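PDB 3FHL: putative oxidoreductase from Bacteroides fragilis NCTC 9343, which is probably a nucleotide-dependent oxidoreductase of the Gfo/Idh/MocA family, with a Rossmann-type domain and a C-terminal alpha/beta domain, whose substrate is not established. Local coordinates for residues C[127-132]-C[257-262]; C[131-136]-C[301-306]; C[141-146]-C[285-290]; C[279-284]-C[297-302]. One frame throughout, in Å; residues are numbered along the deposited sequence.

How the contacts relate
From the N terminus, the first element used is helix 129-139, in contacts 1 and 2. Contact 1 ties the helix start to 257-262, the lead-in to helix 261-266, and closes a loop of 124 residues. Contact 2 starts one turn further on and closes a longer loop, at 301-306. Contact 3 joins the turn at 141-146 to strand 286-291. It is nested inside contact 2 and crosses contact 1. Contact 4 packs 279-284 on 297-302, in series after contact 1. It crosses contact 3 and ends on the stretch used by contact 2. Contacts 1 to 3 tie the helix and following turn to one mixed-sheet edge and its loops; contact 4 stays within that edge.

Contact 1 (C[127-132]-C[257-262]); sequences WDADFL and GVDKQE
Asp259 reaches across to the start of helix 129-139. Its OD2 accepts a hydrogen bond from Ala129 N at 2.8 Å, nearly straight with an N-H...O angle of 176°. The N-H arrives on the anti side of the carboxylate, somewhat out of its plane. The Ala129 methyl lies beside the same oxygen. With CG anti to the backbone N (chi1 -177°), the Asp259 carboxylate projects into this position. It stacks on the carboxylate of Asp128, the two planes only 5° apart. OD1 of Asp128 and OD1 of Asp259 are 3.9 Å from each other. This pairing of like charges is probably eased by Arg125, which forms a salt bridge with Asp128, and by the hydroxyl of Tyr307, bonded to Asp128 OD1.

A second shell fixes the Asp259 carboxylate. Its OD1 accepts from Gln261 N at 2.9 Å and from Gln261 NE2 at 3.1 Å, from opposite faces of the carboxylate plane. The same NE2 also makes a weak bond to Trp127 O at 3.5 Å. Gln261 is held in turn through OE1, which accepts from Tyr307 N and Trp276 NE1. At the backbone of Asp259, a water accepts from Asp259 N at 3.0 Å and lies 2.6 Å from Asp130 OD2. A second water donates to Asp130 OD2 and, weakly, to Gly257 O. One carboxylate thus serves two helix starts. It makes a side-chain capping bond ahead of helix 261-266, and binds the first-turn N-H of helix 129-139, where the N-cap residue Asp128 makes no such bond.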
loop_
_atom_site.group_PDB
_atom_site.type_symbol
_atom_site.label_atom_id
_atom_site.label_comp_id
_atom_site.label_asym_id
_atom_site.label_seq_id
_atom_site.Cartn_x
_atom_site.Cartn_y
_atom_site.Cartn_z
ATOM N N TRP C 127 5.282 7.694 -21.209
ATOM C CA TRP C 127 4.895 9.055 -21.600
ATOM C C TRP C 127 3.516 9.455 -21.071
ATOM O O TRP C 127 2.887 10.365 -21.599
ATOM C CB TRP C 127 4.966 9.217 -23.128
ATOM C CG TRP C 127 6.377 9.146 -23.675
ATOM C CD1 TRP C 127 7.277 10.178 -23.776
ATOM C CD2 TRP C 127 7.045 7.985 -24.163
ATOM N NE1 TRP C 127 8.469 9.721 -24.301
ATOM C CE2 TRP C 127 8.352 8.381 -24.551
ATOM C CE3 TRP C 127 6.676 6.641 -24.306
ATOM C CZ2 TRP C 127 9.278 7.484 -25.077
ATOM C CZ3 TRP C 127 7.602 5.751 -24.839
ATOM C CH2 TRP C 127 8.890 6.177 -25.211
ATOM N N ASP C 128 3.042 8.771 -20.027
ATOM C CA ASP C 128 1.863 9.248 -19.289
ATOM C C ASP C 128 2.238 10.562 -18.623
ATOM O O ASP C 128 3.383 10.723 -18.207
ATOM C CB ASP C 128 1.443 8.229 -18.221
ATOM C CG ASP C 128 0.491 7.162 -18.754
ATOM O OD1 ASP C 128 0.161 7.174 -19.960
ATOM O OD2 ASP C 128 0.055 6.297 -17.960
ATOM N N ALA C 129 1.280 11.490 -18.531
ATOM C CA ALA C 129 1.488 12.777 -17.846
ATOM C C ALA C 129 2.027 12.620 -16.426
ATOM O O ALA C 129 2.966 13.313 -16.039
ATOM C CB ALA C 129 0.177 13.607 -17.829
ATOM N N ASP C 130 1.442 11.695 -15.665
ATOM C CA ASP C 130 1.836 11.485 -14.269
ATOM C C ASP C 130 3.279 11.038 -14.112
ATOM O O ASP C 130 4.012 11.625 -13.337
ATOM C CB ASP C 130 0.855 10.556 -13.514
ATOM C CG ASP C 130 0.503 9.283 -14.285
ATOM O OD1 ASP C 130 1.356 8.715 -14.998
ATOM O OD2 ASP C 130 -0.653 8.838 -14.159
ATOM N N PHE C 131 3.682 10.022 -14.881
ATOM C CA PHE C 131 5.068 9.504 -14.835
ATOM C C PHE C 131 6.116 10.503 -15.330
ATOM O O PHE C 131 7.196 10.655 -14.725
ATOM C CB PHE C 131 5.165 8.205 -15.626
ATOM C CG PHE C 131 6.515 7.551 -15.552
ATOM C CD1 PHE C 131 6.999 7.054 -14.339
ATOM C CD2 PHE C 131 7.299 7.421 -16.689
ATOM C CE1 PHE C 131 8.241 6.446 -14.260
ATOM C CE2 PHE C 131 8.568 6.801 -16.618
ATOM C CZ PHE C 131 9.024 6.311 -15.403
ATOM N N LEU C 132 5.813 11.187 -16.436
ATOM C CA LEU C 132 6.670 12.283 -16.909
ATOM C C LEU C 132 6.836 13.371 -15.853
ATOM O O LEU C 132 7.910 13.944 -15.708
ATOM C CB LEU C 132 6.109 12.885 -18.211
ATOM C CG LEU C 132 6.224 12.010 -19.467
ATOM C CD1 LEU C 132 5.585 12.727 -20.660
ATOM C CD2 LEU C 132 7.685 11.679 -19.792
ATOM N N GLY C 257 -5.545 9.631 -10.127
ATOM C CA GLY C 257 -6.192 9.599 -11.434
ATOM C C GLY C 257 -5.334 8.893 -12.458
ATOM O O GLY C 257 -4.261 8.376 -12.126
ATOM N N VAL C 258 -5.802 8.874 -13.707
ATOM C CA VAL C 258 -5.038 8.279 -14.802
ATOM C C VAL C 258 -4.863 9.251 -15.964
ATOM O O VAL C 258 -5.564 10.258 -16.066
ATOM C CB VAL C 258 -5.670 6.961 -15.338
ATOM C CG1 VAL C 258 -5.460 5.817 -14.342
ATOM C CG2 VAL C 258 -7.144 7.156 -15.681
ATOM N N ASP C 259 -3.916 8.933 -16.835
ATOM C CA ASP C 259 -3.651 9.737 -18.015
ATOM C C ASP C 259 -4.871 9.729 -18.941
ATOM O O ASP C 259 -5.558 8.709 -19.088
ATOM C CB ASP C 259 -2.364 9.262 -18.695
ATOM C CG ASP C 259 -1.987 10.111 -19.886
ATOM O OD1 ASP C 259 -2.560 9.843 -20.944
ATOM O OD2 ASP C 259 -1.139 11.016 -19.767
ATOM N N LYS C 260 -5.142 10.883 -19.538
ATOM C CA LYS C 260 -6.375 11.107 -20.294
ATOM C C LYS C 260 -6.216 10.880 -21.801
ATOM O O LYS C 260 -7.200 10.968 -22.544
ATOM C CB LYS C 260 -6.864 12.540 -20.061
ATOM C CG LYS C 260 -6.635 13.079 -18.632
ATOM C CD LYS C 260 -6.547 14.625 -18.604
ATOM C CE LYS C 260 -7.894 15.290 -18.929
ATOM N NZ LYS C 260 -9.053 14.634 -18.234
ATOM N N GLN C 261 -4.992 10.595 -22.251
ATOM C CA GLN C 261 -4.715 10.460 -23.694
ATOM C C GLN C 261 -5.472 9.334 -24.363
ATOM O O GLN C 261 -6.042 9.537 -25.432
ATOM C CB GLN C 261 -3.225 10.277 -23.970
ATOM C CG GLN C 261 -2.400 11.522 -23.795
ATOM C CD GLN C 261 -0.932 11.221 -23.957
ATOM O OE1 GLN C 261 -0.370 11.384 -25.042
ATOM N NE2 GLN C 261 -0.311 10.732 -22.893
ATOM N N GLU C 262 -5.506 8.155 -23.729
ATOM C CA GLU C 262 -6.122 6.982 -24.347
ATOM C C GLU C 262 -7.624 7.175 -24.592
ATOM O O GLU C 262 -8.135 6.793 -25.649
ATOM C CB GLU C 262 -5.857 5.717 -23.522
ATOM C CG GLU C 262 -6.409 4.444 -24.165
ATOM C CD GLU C 262 -6.176 3.182 -23.341
ATOM O OE1 GLU C 262 -5.411 3.223 -22.354
ATOM O OE2 GLU C 262 -6.766 2.139 -23.696
HETATM O O HOH W 1 -1.813 7.134 -15.786
HETATM O O HOH W 2 -2.419 10.359 -12.954
#

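Contact 2 (C[131-136]-C[301-306]); sequences FLTVRD and PGIAGN
Thr133 OG1 is gripped from two sides. It accepts a hydrogen bond from Ile303 N at 3.0 Å, with an N-H...O angle of 145°. It also bonds to Ala129 O, one turn back in the helix. OG1 lies beside the backbone N and anti to the carbonyl carbon (chi1 -56°), which lets it meet that carbonyl while still facing 301-306. Gly302 passes close by, its CA 3.6 Å from Thr133 OG1.

Ile303 then lies across the helix surface. Its CG2 branch packs on Leu132 CB at 3.8 Å. Its CG1 branch touches Asp136 CB, also at 3.8 Å, and CD1 continues to Asp136 CG. The isoleucine crosses both partners at about a right angle, spanning residues one helical turn apart. Here the loop that follows edge strand 294-299 runs over helix 129-139, within the alpha/beta part of the fold. Other side chains of the same helix, Phe131 and Val134, face helix 180-191 and strand 244-248 instead.

Leu132 reaches further along the loop with CD1. This methyl meets Ala304 O at 3.4 Å and Asn306 CB at 4.1 Å. Past the apolar contact, the Asp136 carboxylate has its polar partners elsewhere. OD2 is hydrogen-bonded to Tyr300 OH, and OD1 forms a salt bridge with Lys140.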
loop_
_atom_site.group_PDB
_atom_site.type_symbol
_atom_site.label_atom_id
_atom_site.label_comp_id
_atom_site.label_asym_id
_atom_site.label_seq_id
_atom_site.Cartn_x
_atom_site.Cartn_y
_atom_site.Cartn_z
ATOM N N PHE C 131 3.682 10.022 -14.881
ATOM C CA PHE C 131 5.068 9.504 -14.835
ATOM C C PHE C 131 6.116 10.503 -15.330
ATOM O O PHE C 131 7.196 10.655 -14.725
ATOM C CB PHE C 131 5.165 8.205 -15.626
ATOM C CG PHE C 131 6.515 7.551 -15.552
ATOM C CD1 PHE C 131 6.999 7.054 -14.339
ATOM C CD2 PHE C 131 7.299 7.421 -16.689
ATOM C CE1 PHE C 131 8.241 6.446 -14.260
ATOM C CE2 PHE C 131 8.568 6.801 -16.618
ATOM C CZ PHE C 131 9.024 6.311 -15.403
ATOM N N LEU C 132 5.813 11.187 -16.436
ATOM C CA LEU C 132 6.670 12.283 -16.909
ATOM C C LEU C 132 6.836 13.371 -15.853
ATOM O O LEU C 132 7.910 13.944 -15.708
ATOM C CB LEU C 132 6.109 12.885 -18.211
ATOM C CG LEU C 132 6.224 12.010 -19.467
ATOM C CD1 LEU C 132 5.585 12.727 -20.660
ATOM C CD2 LEU C 132 7.685 11.679 -19.792
ATOM N N THR C 133 5.765 13.653 -15.115
ATOM C CA THR C 133 5.838 14.630 -14.049
ATOM C C THR C 133 6.689 14.104 -12.903
ATOM O O THR C 133 7.515 14.835 -12.370
ATOM C CB THR C 133 4.439 15.016 -13.555
ATOM O OG1 THR C 133 3.660 15.482 -14.668
ATOM C CG2 THR C 133 4.538 16.119 -12.534
ATOM N N VAL C 134 6.513 12.829 -12.553
ATOM C CA VAL C 134 7.388 12.181 -11.551
ATOM C C VAL C 134 8.870 12.319 -11.941
ATOM O O VAL C 134 9.672 12.758 -11.132
ATOM C CB VAL C 134 6.994 10.686 -11.293
ATOM C CG1 VAL C 134 8.113 9.914 -10.533
ATOM C CG2 VAL C 134 5.649 10.596 -10.546
ATOM N N ARG C 135 9.218 11.998 -13.188
ATOM C CA ARG C 135 10.611 12.165 -13.655
ATOM C C ARG C 135 11.116 13.606 -13.449
ATOM O O ARG C 135 12.245 13.815 -12.987
ATOM C CB ARG C 135 10.757 11.752 -15.129
ATOM C CG ARG C 135 10.484 10.286 -15.450
ATOM C CD ARG C 135 11.083 9.909 -16.824
ATOM N NE ARG C 135 12.407 9.301 -16.674
ATOM C CZ ARG C 135 12.803 8.169 -17.257
ATOM N NH1 ARG C 135 12.005 7.506 -18.097
ATOM N NH2 ARG C 135 14.024 7.708 -17.017
ATOM N N ASP C 136 10.257 14.582 -13.763
ATOM C CA ASP C 136 10.535 16.007 -13.581
ATOM C C ASP C 136 10.822 16.398 -12.128
ATOM O O ASP C 136 11.804 17.095 -11.857
ATOM C CB ASP C 136 9.365 16.842 -14.113
ATOM C CG ASP C 136 9.709 18.321 -14.260
ATOM O OD1 ASP C 136 10.740 18.627 -14.889
ATOM O OD2 ASP C 136 8.938 19.178 -13.765
ATOM N N PRO C 301 2.226 22.121 -11.333
ATOM C CA PRO C 301 1.965 22.168 -12.775
ATOM C C PRO C 301 2.819 21.114 -13.461
ATOM O O PRO C 301 4.049 21.173 -13.402
ATOM C CB PRO C 301 2.404 23.585 -13.178
ATOM C CG PRO C 301 2.350 24.384 -11.902
ATOM C CD PRO C 301 2.733 23.409 -10.824
ATOM N N GLY C 302 2.163 20.128 -14.056
ATOM C CA GLY C 302 2.874 18.953 -14.508
ATOM C C GLY C 302 3.385 19.034 -15.929
ATOM O O GLY C 302 3.211 20.044 -16.619
ATOM N N ILE C 303 4.041 17.955 -16.339
ATOM C CA ILE C 303 4.428 17.722 -17.720
ATOM C C ILE C 303 3.256 17.098 -18.471
ATOM O O ILE C 303 2.637 16.164 -17.972
ATOM C CB ILE C 303 5.643 16.769 -17.772
ATOM C CG1 ILE C 303 6.804 17.322 -16.928
ATOM C CG2 ILE C 303 6.093 16.516 -19.204
ATOM C CD1 ILE C 303 7.312 18.668 -17.358
ATOM N N ALA C 304 2.954 17.613 -19.665
ATOM C CA ALA C 304 1.884 17.055 -20.508
ATOM C C ALA C 304 2.175 15.609 -20.904
ATOM O O ALA C 304 3.321 15.237 -21.149
ATOM C CB ALA C 304 1.697 17.902 -21.756
ATOM N N GLY C 305 1.127 14.800 -20.975
ATOM C CA GLY C 305 1.262 13.444 -21.492
ATOM C C GLY C 305 1.659 13.492 -22.955
ATOM O O GLY C 305 1.217 14.378 -23.685
ATOM N N ASN C 306 2.480 12.539 -23.392
ATOM C CA ASN C 306 3.105 12.653 -24.713
ATOM C C ASN C 306 3.344 11.308 -25.384
ATOM O O ASN C 306 4.484 10.922 -25.582
ATOM C CB ASN C 306 4.423 13.450 -24.576
ATOM C CG ASN C 306 5.054 13.807 -25.914
ATOM O OD1 ASN C 306 4.380 13.855 -26.947
ATOM N ND2 ASN C 306 6.371 14.036 -25.899
#

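Contact 3 (C[141-146]-C[285-290]); sequences SLLGRL and GLLHTE
Leu142 and Leu143 meet Leu287 at the type I beta turn that runs from Ser141 to Gly144. Ser141, which starts the turn, also closes helix 129-139 in a Schellman motif. The turn leads toward strand 146-154. Its partner, strand 286-291, belongs to the large mixed sheet.

The tight part is apolar. The two methyls of Leu287 divide between the neighbouring leucines. CD2 touches Leu142 CD1 at 3.9 Å, and CD1 touches Leu143 CD2 at 3.8 Å. Leu287 CG stands anti to the backbone N (chi1 171°), which spreads this fork toward the turn. Leu142 crosses it at about a right angle. Ile137 of the helix and Tyr300 add to the same apolar cluster.

The other side is looser and wetter. A water donates to Leu142 O at 2.8 Å and to Glu290 O at 2.7 Å, bridging the two backbones. On the far side of the strand, His288 bonds to Glu239 of the second subunit. Thr289 binds the same carbonyl as the water. Its OG1 donates to Leu142 O at 2.7 Å, in the carbonyl plane, with a C=O...O angle of 151°.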
loop_
_atom_site.group_PDB
_atom_site.type_symbol
_atom_site.label_atom_id
_atom_site.label_comp_id
_atom_site.label_asym_id
_atom_site.label_seq_id
_atom_site.Cartn_x
_atom_site.Cartn_y
_atom_site.Cartn_z
ATOM N N SER C 141 15.073 17.465 -7.987
ATOM C CA SER C 141 15.327 17.163 -6.558
ATOM C C SER C 141 14.383 17.871 -5.584
ATOM O O SER C 141 14.789 18.273 -4.498
ATOM C CB SER C 141 16.788 17.437 -6.178
ATOM O OG SER C 141 17.669 16.669 -6.974
ATOM N N LEU C 142 13.120 18.011 -5.977
ATOM C CA LEU C 142 12.149 18.798 -5.216
ATOM C C LEU C 142 11.789 18.184 -3.858
ATOM O O LEU C 142 11.400 18.912 -2.946
ATOM C CB LEU C 142 10.869 19.020 -6.027
ATOM C CG LEU C 142 10.900 19.898 -7.281
ATOM C CD1 LEU C 142 9.501 19.997 -7.819
ATOM C CD2 LEU C 142 11.436 21.289 -6.993
ATOM N N LEU C 143 11.933 16.860 -3.745
ATOM C CA LEU C 143 11.621 16.117 -2.505
ATOM C C LEU C 143 12.837 15.958 -1.615
ATOM O O LEU C 143 12.741 15.374 -0.541
ATOM C CB LEU C 143 11.029 14.732 -2.828
ATOM C CG LEU C 143 9.839 14.723 -3.789
ATOM C CD1 LEU C 143 9.296 13.313 -4.006
ATOM C CD2 LEU C 143 8.733 15.645 -3.274
ATOM N N GLY C 144 13.981 16.490 -2.056
ATOM C CA GLY C 144 15.249 16.241 -1.377
ATOM C C GLY C 144 15.759 14.898 -1.853
ATOM O O GLY C 144 15.681 14.596 -3.037
ATOM N N ARG C 145 16.285 14.088 -0.940
ATOM C CA ARG C 145 16.678 12.712 -1.274
ATOM C C ARG C 145 15.430 11.822 -1.216
ATOM O O ARG C 145 14.766 11.780 -0.184
ATOM C CB ARG C 145 17.729 12.224 -0.285
ATOM C CG ARG C 145 18.019 10.736 -0.357
ATOM C CD ARG C 145 19.191 10.340 0.512
ATOM N NE ARG C 145 19.082 10.756 1.913
ATOM C CZ ARG C 145 18.533 10.022 2.880
ATOM N NH1 ARG C 145 17.997 8.840 2.604
ATOM N NH2 ARG C 145 18.504 10.479 4.126
ATOM N N LEU C 146 15.110 11.129 -2.309
ATOM C CA LEU C 146 13.938 10.240 -2.334
ATOM C C LEU C 146 14.174 9.012 -1.464
ATOM O O LEU C 146 15.258 8.397 -1.509
ATOM C CB LEU C 146 13.596 9.794 -3.758
ATOM C CG LEU C 146 12.288 9.002 -3.956
ATOM C CD1 LEU C 146 11.097 9.920 -3.908
ATOM C CD2 LEU C 146 12.329 8.237 -5.264
ATOM N N GLY C 285 -0.861 16.685 -9.332
ATOM C CA GLY C 285 -0.501 16.145 -8.030
ATOM C C GLY C 285 -0.203 17.235 -7.038
ATOM O O GLY C 285 0.075 18.367 -7.421
ATOM N N LEU C 286 -0.280 16.888 -5.757
ATOM C CA LEU C 286 0.047 17.797 -4.678
ATOM C C LEU C 286 1.525 17.687 -4.301
ATOM O O LEU C 286 2.022 16.607 -3.956
ATOM C CB LEU C 286 -0.817 17.481 -3.445
ATOM C CG LEU C 286 -0.644 18.414 -2.242
ATOM C CD1 LEU C 286 -1.184 19.810 -2.575
ATOM C CD2 LEU C 286 -1.360 17.854 -1.027
ATOM N N LEU C 287 2.214 18.814 -4.320
ATOM C CA LEU C 287 3.602 18.842 -3.875
ATOM C C LEU C 287 3.676 19.513 -2.511
ATOM O O LEU C 287 3.246 20.656 -2.349
ATOM C CB LEU C 287 4.476 19.567 -4.898
ATOM C CG LEU C 287 5.926 19.880 -4.531
ATOM C CD1 LEU C 287 6.775 18.604 -4.540
ATOM C CD2 LEU C 287 6.487 20.938 -5.479
ATOM N N HIS C 288 4.219 18.800 -1.536
ATOM C CA HIS C 288 4.329 19.314 -0.174
ATOM C C HIS C 288 5.776 19.140 0.215
ATOM O O HIS C 288 6.196 18.040 0.535
ATOM C CB HIS C 288 3.413 18.521 0.768
ATOM C CG HIS C 288 3.323 19.077 2.162
ATOM N ND1 HIS C 288 2.425 18.597 3.091
ATOM C CD2 HIS C 288 4.015 20.063 2.784
ATOM C CE1 HIS C 288 2.579 19.252 4.229
ATOM N NE2 HIS C 288 3.537 20.145 4.069
ATOM N N THR C 289 6.543 20.223 0.155
ATOM C CA THR C 289 7.988 20.145 0.360
ATOM C C THR C 289 8.538 21.482 0.856
ATOM O O THR C 289 7.780 22.426 1.083
ATOM C CB THR C 289 8.710 19.662 -0.944
ATOM O OG1 THR C 289 10.061 19.293 -0.650
ATOM C CG2 THR C 289 8.686 20.746 -2.052
ATOM N N GLU C 290 9.849 21.538 1.058
ATOM C CA GLU C 290 10.535 22.759 1.428
ATOM C C GLU C 290 11.235 23.302 0.180
ATOM O O GLU C 290 12.080 22.621 -0.407
ATOM C CB GLU C 290 11.551 22.468 2.534
ATOM C CG GLU C 290 12.198 23.695 3.143
ATOM C CD GLU C 290 13.258 23.347 4.178
ATOM O OE1 GLU C 290 12.985 23.528 5.388
ATOM O OE2 GLU C 290 14.357 22.887 3.789
HETATM O O HOH W 3 12.697 21.335 -2.718
#

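Contact 4 (C[279-284]-C[297-302]); sequences ESEQEW and CRKYPG
Lys299 opens the contact by folding its chain over 279-284. Bends at chi2 (-47°) and chi4 bring the ammonium group back among backbone carbonyls. NZ donates to Glu281 O at 2.9 Å, in the carbonyl plane and on a lone pair. It also donates to Trp284 O at 2.9 Å, tilted 26° from that carbonyl plane. Gln282 O lies 3.0 Å from NZ as well. The carbonyls of this irregular turn thus converge on one positive charge. Nearer its root, Lys299 CB sits at the edge of the Trp284 indole.

At Tyr300 the backbone takes over. Its carbonyl O lies over one face of the indole, toward the rim and 3.4 Å from Trp284 CG. The phenol goes the other way, to helix 129-139, where it packs on Thr133 and Ile137. The chain here is leaving strand 294-299, which forms an antiparallel pair with strand 286-291 and is the outermost strand of the mixed sheet within this chain. The turn at 279-284 leads into that partner strand, so its indole packs against the exit from the edge strand.

Pro301 comes next along the same face. Its CA makes a CH-pi contact, 3.5 Å from the centroid of the Trp284 six-membered ring and only 5° off the ring normal. Pro301 CB adds an apolar touch to Trp284 CH2 at 3.8 Å. Gly302 N follows over the five-membered end, 3.6 Å from Trp284 NE1. Against the opposite face of the indole lie Ser280 O and Glu281 CA, from its own segment.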
loop_
_atom_site.group_PDB
_atom_site.type_symbol
_atom_site.label_atom_id
_atom_site.label_comp_id
_atom_site.label_asym_id
_atom_site.label_seq_id
_atom_site.Cartn_x
_atom_site.Cartn_y
_atom_site.Cartn_z
ATOM N N GLU C 279 -3.130 18.369 -18.204
ATOM C CA GLU C 279 -4.044 18.096 -17.103
ATOM C C GLU C 279 -4.486 19.394 -16.461
ATOM O O GLU C 279 -3.770 20.398 -16.505
ATOM C CB GLU C 279 -3.362 17.235 -16.034
ATOM C CG GLU C 279 -2.935 15.862 -16.504
ATOM C CD GLU C 279 -2.253 15.059 -15.414
ATOM O OE1 GLU C 279 -1.220 15.525 -14.864
ATOM O OE2 GLU C 279 -2.743 13.950 -15.132
ATOM N N SER C 280 -5.667 19.361 -15.848
ATOM C CA SER C 280 -6.186 20.500 -15.102
ATOM C C SER C 280 -5.512 20.598 -13.738
ATOM O O SER C 280 -4.825 19.663 -13.305
ATOM C CB SER C 280 -7.694 20.361 -14.916
ATOM O OG SER C 280 -8.001 19.227 -14.122
ATOM N N GLU C 281 -5.722 21.725 -13.061
ATOM C CA GLU C 281 -5.189 21.943 -11.710
ATOM C C GLU C 281 -5.671 20.879 -10.705
ATOM O O GLU C 281 -4.915 20.452 -9.824
ATOM C CB GLU C 281 -5.499 23.375 -11.234
ATOM C CG GLU C 281 -5.650 23.553 -9.712
ATOM C CD GLU C 281 -4.983 24.810 -9.163
ATOM O OE1 GLU C 281 -4.413 25.595 -9.954
ATOM O OE2 GLU C 281 -5.027 25.004 -7.927
ATOM N N GLN C 282 -6.918 20.447 -10.884
ATOM C CA GLN C 282 -7.555 19.402 -10.088
ATOM C C GLN C 282 -6.877 18.037 -10.284
ATOM O O GLN C 282 -6.738 17.267 -9.330
ATOM C CB GLN C 282 -9.033 19.332 -10.484
ATOM C CG GLN C 282 -9.919 18.425 -9.648
ATOM C CD GLN C 282 -11.401 18.587 -9.995
ATOM O OE1 GLN C 282 -12.075 17.621 -10.364
ATOM N NE2 GLN C 282 -11.907 19.817 -9.889
ATOM N N GLU C 283 -6.444 17.759 -11.513
ATOM C CA GLU C 283 -5.791 16.501 -11.853
ATOM C C GLU C 283 -4.326 16.491 -11.444
ATOM O O GLU C 283 -3.777 15.428 -11.167
ATOM C CB GLU C 283 -5.937 16.192 -13.346
ATOM C CG GLU C 283 -7.357 15.793 -13.725
ATOM C CD GLU C 283 -7.698 15.992 -15.195
ATOM O OE1 GLU C 283 -8.773 15.499 -15.613
ATOM O OE2 GLU C 283 -6.917 16.634 -15.931
ATOM N N TRP C 284 -3.697 17.664 -11.378
ATOM C CA TRP C 284 -2.288 17.748 -10.967
ATOM C C TRP C 284 -2.071 17.162 -9.580
ATOM O O TRP C 284 -2.976 17.160 -8.752
ATOM C CB TRP C 284 -1.782 19.193 -10.952
ATOM C CG TRP C 284 -1.643 19.861 -12.303
ATOM C CD1 TRP C 284 -1.533 19.256 -13.524
ATOM C CD2 TRP C 284 -1.576 21.273 -12.545
ATOM N NE1 TRP C 284 -1.421 20.210 -14.517
ATOM C CE2 TRP C 284 -1.439 21.453 -13.942
ATOM C CE3 TRP C 284 -1.609 22.406 -11.713
ATOM C CZ2 TRP C 284 -1.337 22.724 -14.529
ATOM C CZ3 TRP C 284 -1.522 23.673 -12.299
ATOM C CH2 TRP C 284 -1.387 23.816 -13.696
ATOM N N CYS C 297 2.878 23.934 -0.113
ATOM C CA CYS C 297 1.923 22.857 -0.292
ATOM C C CYS C 297 0.932 23.301 -1.355
ATOM O O CYS C 297 0.014 24.068 -1.074
ATOM C CB CYS C 297 1.212 22.538 1.031
ATOM S SG CYS C 297 0.302 20.986 1.021
ATOM N N ARG C 298 1.123 22.815 -2.568
ATOM C CA ARG C 298 0.304 23.239 -3.671
ATOM C C ARG C 298 0.300 22.278 -4.815
ATOM O O ARG C 298 1.131 21.438 -4.885
ATOM C CB ARG C 298 0.735 24.598 -4.154
ATOM C CG ARG C 298 2.008 24.591 -4.869
ATOM C CD ARG C 298 2.735 25.904 -4.760
ATOM N NE ARG C 298 3.917 25.820 -5.590
ATOM C CZ ARG C 298 5.079 26.389 -5.344
ATOM N NH1 ARG C 298 6.053 26.183 -6.172
ATOM N NH2 ARG C 298 5.267 27.151 -4.298
ATOM N N LYS C 299 -0.668 22.410 -5.698
ATOM C CA LYS C 299 -0.706 21.617 -6.915
ATOM C C LYS C 299 0.512 21.921 -7.788
ATOM O O LYS C 299 0.940 23.075 -7.907
ATOM C CB LYS C 299 -2.019 21.834 -7.674
ATOM C CG LYS C 299 -3.226 21.215 -6.988
ATOM C CD LYS C 299 -2.937 19.768 -6.542
ATOM C CE LYS C 299 -4.191 19.018 -6.225
ATOM N NZ LYS C 299 -4.984 18.748 -7.461
ATOM N N TYR C 300 1.096 20.870 -8.356
ATOM C CA TYR C 300 2.326 21.010 -9.129
ATOM C C TYR C 300 1.994 20.988 -10.620
ATOM O O TYR C 300 1.517 19.965 -11.115
ATOM C CB TYR C 300 3.306 19.882 -8.781
ATOM C CG TYR C 300 4.629 20.007 -9.502
ATOM C CD1 TYR C 300 5.528 21.000 -9.163
ATOM C CD2 TYR C 300 4.959 19.146 -10.545
ATOM C CE1 TYR C 300 6.736 21.129 -9.832
ATOM C CE2 TYR C 300 6.165 19.262 -11.220
ATOM C CZ TYR C 300 7.049 20.254 -10.858
ATOM O OH TYR C 300 8.248 20.363 -11.519
ATOM N N PRO C 301 2.226 22.121 -11.333
ATOM C CA PRO C 301 1.965 22.168 -12.775
ATOM C C PRO C 301 2.819 21.114 -13.461
ATOM O O PRO C 301 4.049 21.173 -13.402
ATOM C CB PRO C 301 2.404 23.585 -13.178
ATOM C CG PRO C 301 2.350 24.384 -11.902
ATOM C CD PRO C 301 2.733 23.409 -10.824
ATOM N N GLY C 302 2.163 20.128 -14.056
ATOM C CA GLY C 302 2.874 18.953 -14.508
ATOM C C GLY C 302 3.385 19.034 -15.929
ATOM O O GLY C 302 3.211 20.044 -16.619
#